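Local coordinates for PEPTIDE N-myristoyltransferase (Saccharomyces cerevisiae, PDB 1IIC), which transfers the myristoyl group from myristoyl-CoA to the N-terminal glycine of target proteins, at residues 214-219 with 377-382; 350-355 with 361-366; 199-204 with 310-315. One frame throughout, in Å; residues are numbered along the deposited sequence.

How the contacts relate
All three contacts lie in the C-terminal domain and reach the same mixed beta-sheet. Their centres are about 10 Å (contacts 1 and 2), 14 Å (1 and 3) and 13 Å (2 and 3) apart. Along the chain 199-204 comes first, then 214-219, 310-315, 350-355, 361-366 and 377-382. Contact 2 falls between the two segments of contact 1, while contacts 1 and 3 alternate. Phe380 of contact 1 packs on Phe363 and Ala365 of contact 2. Contacts 2 and 3 share neighbouring parallel strands. Contact 2, in a beta-alpha-beta unit, touches both others, so helix 210-217, the loop after helix 193-198 and helix 334-357 all pack about this part of the beta-sheet.

Contact 1. Residues 214-219 with 377-382; sequences IAENAL and DLKFGP
The carboxylate of Glu216 has the end of the Lys379 side chain over one of its faces, on the side of OE2. Lys379 CE is 3.3 Å from Glu216 OE2, and NZ stands well above the carboxylate plane. The second flat group, the Phe380 ring, has Leu378 CB at its edge, in plane, and does not reach 214-219. The amide of Asn217 borders the lysine more loosely, with OD1 4.5 Å from Lys379 CD.

Two interactions hold the ammonium group. Lys379 NZ donates a hydrogen bond of 2.9 Å to the backbone O of Glu216. It comes in nearly along the C=O axis, at a C=O...N angle of 163°. The same NZ makes a salt bridge of 3.5 Å with Glu216 OE2. One residue thus offers the lysine both its carbonyl and its carboxylate.

The side-chain shapes suit this. Lys379 sets CG beside its backbone N (chi1 -52°) and continues as an extended chain that carries NZ from the loop to the helix. Glu216 bends at chi2 (62°), which turns its carboxylate back beside the ammonium group.

The contact joins the last turn of helix 210-217 to the loop that leads into strand 381-392. Arg189 of strand 182-190 ties the same two parts together, with hydrogen bonds from NH1 to Asn217 O and from NE to Leu378 O.

Glu216 O lies near the C-terminal end of its helix. A positive group there would be expected to suit the helix dipole as well as the carboxylate. The contact is partly buried and mainly polar. Its attraction rests on one short hydrogen bond and a longer charge pair.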
loop_
_atom_site.group_PDB
_atom_site.type_symbol
_atom_site.label_atom_id
_atom_site.label_comp_id
_atom_site.label_asym_id
_atom_site.label_seq_id
_atom_site.Cartn_x
_atom_site.Cartn_y
_atom_site.Cartn_z
ATOM N N ILE A 214 6.293 -12.626 -25.161
ATOM C CA ILE A 214 5.396 -11.577 -25.620
ATOM C C ILE A 214 3.997 -12.130 -25.883
ATOM O O ILE A 214 3.003 -11.555 -25.443
ATOM C CB ILE A 214 5.953 -10.925 -26.899
ATOM C CG1 ILE A 214 7.255 -10.185 -26.568
ATOM C CG2 ILE A 214 4.923 -9.989 -27.505
ATOM C CD1 ILE A 214 7.979 -9.610 -27.780
ATOM N N ALA A 215 3.918 -13.250 -26.595
ATOM C CA ALA A 215 2.630 -13.860 -26.903
ATOM C C ALA A 215 1.963 -14.360 -25.623
ATOM O O ALA A 215 0.753 -14.209 -25.428
ATOM C CB ALA A 215 2.824 -15.021 -27.878
ATOM N N GLU A 216 2.774 -14.956 -24.755
ATOM C CA GLU A 216 2.310 -15.501 -23.488
ATOM C C GLU A 216 1.678 -14.422 -22.619
ATOM O O GLU A 216 0.676 -14.664 -21.946
ATOM C CB GLU A 216 3.485 -16.145 -22.745
ATOM C CG GLU A 216 3.197 -16.567 -21.301
ATOM C CD GLU A 216 2.116 -17.637 -21.187
ATOM O OE1 GLU A 216 1.831 -18.312 -22.200
ATOM O OE2 GLU A 216 1.561 -17.811 -20.075
ATOM N N ASN A 217 2.262 -13.230 -22.644
ATOM C CA ASN A 217 1.757 -12.125 -21.834
ATOM C C ASN A 217 0.863 -11.137 -22.572
ATOM O O ASN A 217 0.356 -10.189 -21.972
ATOM C CB ASN A 217 2.933 -11.412 -21.173
ATOM C CG ASN A 217 3.676 -12.321 -20.206
ATOM O OD1 ASN A 217 3.124 -12.733 -19.186
ATOM N ND2 ASN A 217 4.918 -12.661 -20.536
ATOM N N ALA A 218 0.662 -11.375 -23.870
ATOM C CA ALA A 218 -0.193 -10.524 -24.695
ATOM C C ALA A 218 -1.591 -10.464 -24.072
ATOM O O ALA A 218 -2.108 -11.468 -23.569
ATOM C CB ALA A 218 -0.276 -11.078 -26.106
ATOM N N LEU A 219 -2.194 -9.280 -24.127
ATOM C CA LEU A 219 -3.503 -9.030 -23.539
ATOM C C LEU A 219 -4.505 -8.455 -24.536
ATOM O O LEU A 219 -4.125 -7.812 -25.512
ATOM C CB LEU A 219 -3.329 -8.032 -22.393
ATOM C CG LEU A 219 -3.733 -8.361 -20.960
ATOM C CD1 LEU A 219 -3.365 -9.773 -20.603
ATOM C CD2 LEU A 219 -3.058 -7.359 -20.044
ATOM N N ASP A 377 -3.583 -17.742 -12.024
ATOM C CA ASP A 377 -4.331 -17.861 -13.263
ATOM C C ASP A 377 -4.181 -16.646 -14.167
ATOM O O ASP A 377 -4.231 -16.767 -15.391
ATOM C CB ASP A 377 -5.807 -18.098 -12.962
ATOM C CG ASP A 377 -6.043 -19.406 -12.241
ATOM O OD1 ASP A 377 -5.181 -20.307 -12.350
ATOM O OD2 ASP A 377 -7.091 -19.546 -11.573
ATOM N N LEU A 378 -3.981 -15.478 -13.566
ATOM C CA LEU A 378 -3.852 -14.254 -14.339
ATOM C C LEU A 378 -2.399 -13.892 -14.600
ATOM O O LEU A 378 -2.082 -12.784 -15.034
ATOM C CB LEU A 378 -4.595 -13.115 -13.633
ATOM C CG LEU A 378 -6.108 -13.351 -13.597
ATOM C CD1 LEU A 378 -6.816 -12.151 -12.963
ATOM C CD2 LEU A 378 -6.616 -13.568 -15.030
ATOM N N LYS A 379 -1.517 -14.843 -14.321
ATOM C CA LYS A 379 -0.090 -14.692 -14.577
ATOM C C LYS A 379 0.690 -13.665 -13.765
ATOM O O LYS A 379 1.641 -13.068 -14.271
ATOM C CB LYS A 379 0.118 -14.450 -16.080
ATOM C CG LYS A 379 -0.579 -15.518 -16.922
ATOM C CD LYS A 379 -0.500 -15.256 -18.422
ATOM C CE LYS A 379 -1.279 -16.339 -19.171
ATOM N NZ LYS A 379 -1.452 -16.029 -20.606
ATOM N N PHE A 380 0.286 -13.440 -12.519
ATOM C CA PHE A 380 1.043 -12.536 -11.668
ATOM C C PHE A 380 2.171 -13.440 -11.201
ATOM O O PHE A 380 1.944 -14.364 -10.426
ATOM C CB PHE A 380 0.233 -12.067 -10.454
ATOM C CG PHE A 380 -0.793 -11.028 -10.773
ATOM C CD1 PHE A 380 -1.968 -11.368 -11.434
ATOM C CD2 PHE A 380 -0.569 -9.699 -10.443
ATOM C CE1 PHE A 380 -2.910 -10.388 -11.765
ATOM C CE2 PHE A 380 -1.498 -8.715 -10.765
ATOM C CZ PHE A 380 -2.671 -9.056 -11.426
ATOM N N GLY A 381 3.377 -13.191 -11.695
ATOM C CA GLY A 381 4.511 -14.018 -11.322
ATOM C C GLY A 381 5.050 -13.737 -9.934
ATOM O O GLY A 381 4.973 -12.612 -9.446
ATOM N N PRO A 382 5.605 -14.762 -9.268
ATOM C CA PRO A 382 6.173 -14.662 -7.923
ATOM C C PRO A 382 7.281 -13.616 -7.876
ATOM O O PRO A 382 8.249 -13.713 -8.627
ATOM C CB PRO A 382 6.725 -16.066 -7.681
ATOM C CG PRO A 382 5.817 -16.931 -8.507
ATOM C CD PRO A 382 5.731 -16.138 -9.781
#

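Contact 2. Residues 350-355 with 361-366; sequences DACILA and DVFNAL
Asp361 OD1 is gripped by Lys195 NZ in a salt bridge and by Gly313 N in a hydrogen bond, just ahead of the strand whose Phe363 packs against Ala351, Cys352 and Ala355. Across the two segments themselves there is no hydrogen bond. The contact is apolar and buried, and one ring carries it.

Phe363 points its CB toward the helix, and its CG lies anti to the backbone N (chi1 -159°). The ring then reaches three residues of one helical side. Ala355 CB lies over one face, 4.0 Å from Phe363 CE1. Ala351 CB meets the far end of the ring obliquely, 4.1 Å from Phe363 CE2. Cys352 makes a sulfur-aromatic contact, also oblique. Its SG is 3.5 Å from Phe363 CD2 and 4.6 Å from the ring centroid, 65° off the ring normal. With only methyl groups at Ala351 and Ala355, the ring lies against the helix surface. Within the helix, Ala355 N bonds to Ala351 O at 2.8 Å, so the two methyl groups sit one turn apart.

The short axes approach to 9.2 Å, with 134° between their directions. Strand 311-322, helix 334-357 and strand 362-366 form a beta-alpha-beta unit, and Phe363 packs the second strand of the unit against its connecting helix. This fits the acetyltransferase-like fold of the family. On one side Cys352 and Phe363 also touch Arg189 of strand 182-190. Toward strand 290-303, Ala351 packs on Phe294 and Ala355 on Phe296, so the helix covers several strands of the sheet.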
loop_
_atom_site.group_PDB
_atom_site.type_symbol
_atom_site.label_atom_id
_atom_site.label_comp_id
_atom_site.label_asym_id
_atom_site.label_seq_id
_atom_site.Cartn_x
_atom_site.Cartn_y
_atom_site.Cartn_z
ATOM N N ASP A 350 -9.758 -7.712 -16.499
ATOM C CA ASP A 350 -10.119 -6.433 -17.099
ATOM C C ASP A 350 -9.257 -5.335 -16.465
ATOM O O ASP A 350 -8.913 -4.350 -17.111
ATOM C CB ASP A 350 -11.600 -6.136 -16.862
ATOM C CG ASP A 350 -12.506 -6.911 -17.811
ATOM O OD1 ASP A 350 -13.745 -6.837 -17.660
ATOM O OD2 ASP A 350 -11.974 -7.597 -18.716
ATOM N N ALA A 351 -8.912 -5.511 -15.193
ATOM C CA ALA A 351 -8.083 -4.536 -14.502
ATOM C C ALA A 351 -6.725 -4.480 -15.196
ATOM O O ALA A 351 -6.176 -3.410 -15.378
ATOM C CB ALA A 351 -7.917 -4.920 -13.044
ATOM N N CYS A 352 -6.191 -5.636 -15.589
ATOM C CA CYS A 352 -4.904 -5.673 -16.277
ATOM C C CYS A 352 -5.023 -5.006 -17.638
ATOM O O CYS A 352 -4.078 -4.362 -18.121
ATOM C CB CYS A 352 -4.422 -7.116 -16.464
ATOM S SG CYS A 352 -3.979 -7.972 -14.951
ATOM N N ILE A 353 -6.185 -5.180 -18.261
ATOM C CA ILE A 353 -6.448 -4.585 -19.565
ATOM C C ILE A 353 -6.521 -3.073 -19.414
ATOM O O ILE A 353 -5.965 -2.329 -20.228
ATOM C CB ILE A 353 -7.769 -5.120 -20.159
ATOM C CG1 ILE A 353 -7.568 -6.566 -20.614
ATOM C CG2 ILE A 353 -8.220 -4.253 -21.330
ATOM C CD1 ILE A 353 -8.868 -7.303 -20.924
ATOM N N LEU A 354 -7.199 -2.614 -18.369
ATOM C CA LEU A 354 -7.314 -1.181 -18.135
ATOM C C LEU A 354 -5.977 -0.558 -17.733
ATOM O O LEU A 354 -5.667 0.558 -18.138
ATOM C CB LEU A 354 -8.369 -0.910 -17.064
ATOM C CG LEU A 354 -9.778 -1.185 -17.567
ATOM C CD1 LEU A 354 -10.727 -1.467 -16.412
ATOM C CD2 LEU A 354 -10.231 0.024 -18.382
ATOM N N ALA A 355 -5.184 -1.279 -16.941
ATOM C CA ALA A 355 -3.877 -0.766 -16.513
ATOM C C ALA A 355 -2.927 -0.702 -17.701
ATOM O O ALA A 355 -2.171 0.259 -17.853
ATOM C CB ALA A 355 -3.288 -1.658 -15.431
ATOM N N ASP A 361 3.237 -0.656 -17.334
ATOM C CA ASP A 361 4.093 -1.655 -17.973
ATOM C C ASP A 361 4.123 -2.990 -17.260
ATOM O O ASP A 361 4.459 -4.007 -17.859
ATOM C CB ASP A 361 5.516 -1.111 -18.101
ATOM C CG ASP A 361 5.629 -0.043 -19.164
ATOM O OD1 ASP A 361 6.290 0.991 -18.915
ATOM O OD2 ASP A 361 5.055 -0.242 -20.256
ATOM N N VAL A 362 3.782 -2.973 -15.976
ATOM C CA VAL A 362 3.755 -4.170 -15.142
ATOM C C VAL A 362 2.679 -3.879 -14.095
ATOM O O VAL A 362 2.432 -2.717 -13.760
ATOM C CB VAL A 362 5.141 -4.423 -14.477
ATOM C CG1 VAL A 362 5.565 -3.215 -13.682
ATOM C CG2 VAL A 362 5.090 -5.651 -13.598
ATOM N N PHE A 363 2.016 -4.922 -13.608
ATOM C CA PHE A 363 0.929 -4.768 -12.638
ATOM C C PHE A 363 1.342 -5.469 -11.330
ATOM O O PHE A 363 1.672 -6.651 -11.324
ATOM C CB PHE A 363 -0.331 -5.386 -13.256
ATOM C CG PHE A 363 -1.628 -4.897 -12.669
ATOM C CD1 PHE A 363 -1.783 -3.582 -12.249
ATOM C CD2 PHE A 363 -2.720 -5.751 -12.595
ATOM C CE1 PHE A 363 -3.013 -3.123 -11.759
ATOM C CE2 PHE A 363 -3.949 -5.306 -12.110
ATOM C CZ PHE A 363 -4.098 -3.991 -11.691
ATOM N N ASN A 364 1.336 -4.730 -10.227
ATOM C CA ASN A 364 1.755 -5.279 -8.948
ATOM C C ASN A 364 0.615 -5.652 -8.032
ATOM O O ASN A 364 -0.374 -4.936 -7.926
ATOM C CB ASN A 364 2.647 -4.279 -8.218
ATOM C CG ASN A 364 4.006 -4.123 -8.863
ATOM O OD1 ASN A 364 4.698 -3.136 -8.628
ATOM N ND2 ASN A 364 4.406 -5.103 -9.667
ATOM N N ALA A 365 0.763 -6.771 -7.343
ATOM C CA ALA A 365 -0.266 -7.200 -6.412
ATOM C C ALA A 365 0.337 -8.096 -5.360
ATOM O O ALA A 365 1.255 -8.875 -5.635
ATOM C CB ALA A 365 -1.378 -7.935 -7.147
ATOM N N LEU A 366 -0.181 -7.962 -4.147
ATOM C CA LEU A 366 0.258 -8.761 -3.021
ATOM C C LEU A 366 -0.674 -9.956 -2.903
ATOM O O LEU A 366 -1.688 -10.031 -3.601
ATOM C CB LEU A 366 0.200 -7.921 -1.748
ATOM C CG LEU A 366 1.244 -6.809 -1.597
ATOM C CD1 LEU A 366 0.722 -5.729 -0.642
ATOM C CD2 LEU A 366 2.553 -7.408 -1.077
#

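Contact 3. Residues 199-204 with 310-315; sequences VDFTGL and KDLGIG
With CG of Leu312 opposite its backbone N (chi1 -178°) and CD1 bent at chi2, CD2 is the branch that extends over the Phe201 ring. Phe201 has chi1 -97°, away from a staggered value, and in this setting its ring presents a face to Leu312. Leu312 CD2 sits over the centre of that face, 3.6 Å above the ring plane. Its line to the centroid of the Phe201 ring, 3.7 Å long, is only 12° off the ring normal, a well-centred CH-pi contact. All six ring carbons lie at similar distances from this methyl, the nearest being Phe201 CD2. The other branch, Leu312 CD1, meets Val199 CG2 more loosely at 4.4 Å.

The contact packs the loop after helix 193-198 on the start of strand 311-322 in the mixed sheet. A Schellman motif ends helix 193-198, with Phe201 N directed to Leu196 O and Asp200 N to Tyr197 O. Asp200, the C-prime residue, takes a positive phi. The CB atoms of Val199 and Phe201, either side of it in sequence, both point toward strand 311-322. Val199 O lies at the edge of the Phe201 ring, in its plane.

The contact is partly buried and has no hydrogen bond across it. Phe78 meets Phe201 edge-to-face, and Phe301 of strand 290-303 touches it too. Leu312 also packs on Ile303 of that strand.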
loop_
_atom_site.group_PDB
_atom_site.type_symbol
_atom_site.label_atom_id
_atom_site.label_comp_id
_atom_site.label_asym_id
_atom_site.label_seq_id
_atom_site.Cartn_x
_atom_site.Cartn_y
_atom_site.Cartn_z
ATOM N N VAL A 199 14.509 -3.135 -20.024
ATOM C CA VAL A 199 14.940 -2.273 -18.918
ATOM C C VAL A 199 15.332 -3.167 -17.746
ATOM O O VAL A 199 15.416 -2.731 -16.597
ATOM C CB VAL A 199 13.831 -1.300 -18.463
ATOM C CG1 VAL A 199 13.380 -0.445 -19.640
ATOM C CG2 VAL A 199 12.666 -2.076 -17.849
ATOM N N ASP A 200 15.544 -4.437 -18.070
ATOM C CA ASP A 200 15.965 -5.451 -17.120
ATOM C C ASP A 200 15.094 -5.662 -15.879
ATOM O O ASP A 200 15.614 -5.859 -14.780
ATOM C CB ASP A 200 17.410 -5.171 -16.701
ATOM C CG ASP A 200 18.100 -6.399 -16.151
ATOM O OD1 ASP A 200 17.920 -7.483 -16.751
ATOM O OD2 ASP A 200 18.829 -6.280 -15.137
ATOM N N PHE A 201 13.774 -5.632 -16.045
ATOM C CA PHE A 201 12.888 -5.866 -14.912
ATOM C C PHE A 201 12.342 -7.291 -14.873
ATOM O O PHE A 201 11.773 -7.711 -13.866
ATOM C CB PHE A 201 11.749 -4.840 -14.881
ATOM C CG PHE A 201 12.018 -3.688 -13.947
ATOM C CD1 PHE A 201 13.158 -2.907 -14.099
ATOM C CD2 PHE A 201 11.168 -3.424 -12.878
ATOM C CE1 PHE A 201 13.459 -1.882 -13.197
ATOM C CE2 PHE A 201 11.461 -2.401 -11.974
ATOM C CZ PHE A 201 12.618 -1.629 -12.139
ATOM N N THR A 202 12.520 -8.029 -15.963
ATOM C CA THR A 202 12.093 -9.432 -16.044
ATOM C C THR A 202 13.148 -10.171 -16.858
ATOM O O THR A 202 13.883 -9.557 -17.634
ATOM C CB THR A 202 10.720 -9.615 -16.763
ATOM O OG1 THR A 202 9.711 -8.865 -16.083
ATOM C CG2 THR A 202 10.304 -11.088 -16.760
ATOM N N GLY A 203 13.215 -11.488 -16.692
ATOM C CA GLY A 203 14.192 -12.267 -17.427
ATOM C C GLY A 203 13.616 -13.007 -18.617
ATOM O O GLY A 203 12.446 -12.852 -18.966
ATOM N N LEU A 204 14.461 -13.811 -19.250
ATOM C CA LEU A 204 14.079 -14.616 -20.401
ATOM C C LEU A 204 14.550 -16.027 -20.074
ATOM O O LEU A 204 15.694 -16.388 -20.344
ATOM C CB LEU A 204 14.779 -14.096 -21.659
ATOM C CG LEU A 204 14.624 -14.877 -22.967
ATOM C CD1 LEU A 204 13.152 -15.050 -23.324
ATOM C CD2 LEU A 204 15.353 -14.129 -24.079
ATOM N N LYS A 310 13.003 5.995 -20.527
ATOM C CA LYS A 310 13.447 6.772 -19.375
ATOM C C LYS A 310 12.411 6.749 -18.257
ATOM O O LYS A 310 12.601 7.377 -17.217
ATOM C CB LYS A 310 13.755 8.218 -19.769
ATOM C CG LYS A 310 14.932 8.350 -20.730
ATOM C CD LYS A 310 15.519 9.760 -20.710
ATOM C CE LYS A 310 14.439 10.828 -20.866
ATOM N NZ LYS A 310 13.527 10.547 -22.015
ATOM N N ASP A 311 11.328 6.006 -18.479
ATOM C CA ASP A 311 10.243 5.881 -17.508
ATOM C C ASP A 311 9.591 4.512 -17.618
ATOM O O ASP A 311 9.516 3.943 -18.703
ATOM C CB ASP A 311 9.193 6.967 -17.749
ATOM C CG ASP A 311 9.701 8.352 -17.391
ATOM O OD1 ASP A 311 9.814 8.650 -16.181
ATOM O OD2 ASP A 311 10.005 9.136 -18.315
ATOM N N LEU A 312 9.117 3.991 -16.490
ATOM C CA LEU A 312 8.461 2.689 -16.453
ATOM C C LEU A 312 7.137 2.806 -15.709
ATOM O O LEU A 312 7.117 3.208 -14.547
ATOM C CB LEU A 312 9.349 1.672 -15.736
ATOM C CG LEU A 312 8.829 0.237 -15.637
ATOM C CD1 LEU A 312 8.680 -0.360 -17.028
ATOM C CD2 LEU A 312 9.805 -0.589 -14.814
ATOM N N GLY A 313 6.044 2.456 -16.384
ATOM C CA GLY A 313 4.726 2.526 -15.780
ATOM C C GLY A 313 4.475 1.373 -14.831
ATOM O O GLY A 313 4.668 0.206 -15.172
ATOM N N ILE A 314 4.047 1.690 -13.620
ATOM C CA ILE A 314 3.796 0.650 -12.638
ATOM C C ILE A 314 2.434 0.837 -11.990
ATOM O O ILE A 314 2.187 1.835 -11.306
ATOM C CB ILE A 314 4.891 0.659 -11.553
ATOM C CG1 ILE A 314 6.266 0.536 -12.221
ATOM C CG2 ILE A 314 4.673 -0.490 -10.597
ATOM C CD1 ILE A 314 7.440 0.704 -11.287
ATOM N N GLY A 315 1.544 -0.121 -12.233
ATOM C CA GLY A 315 0.220 -0.054 -11.653
ATOM C C GLY A 315 0.189 -0.983 -10.464
ATOM O O GLY A 315 0.786 -2.057 -10.522
#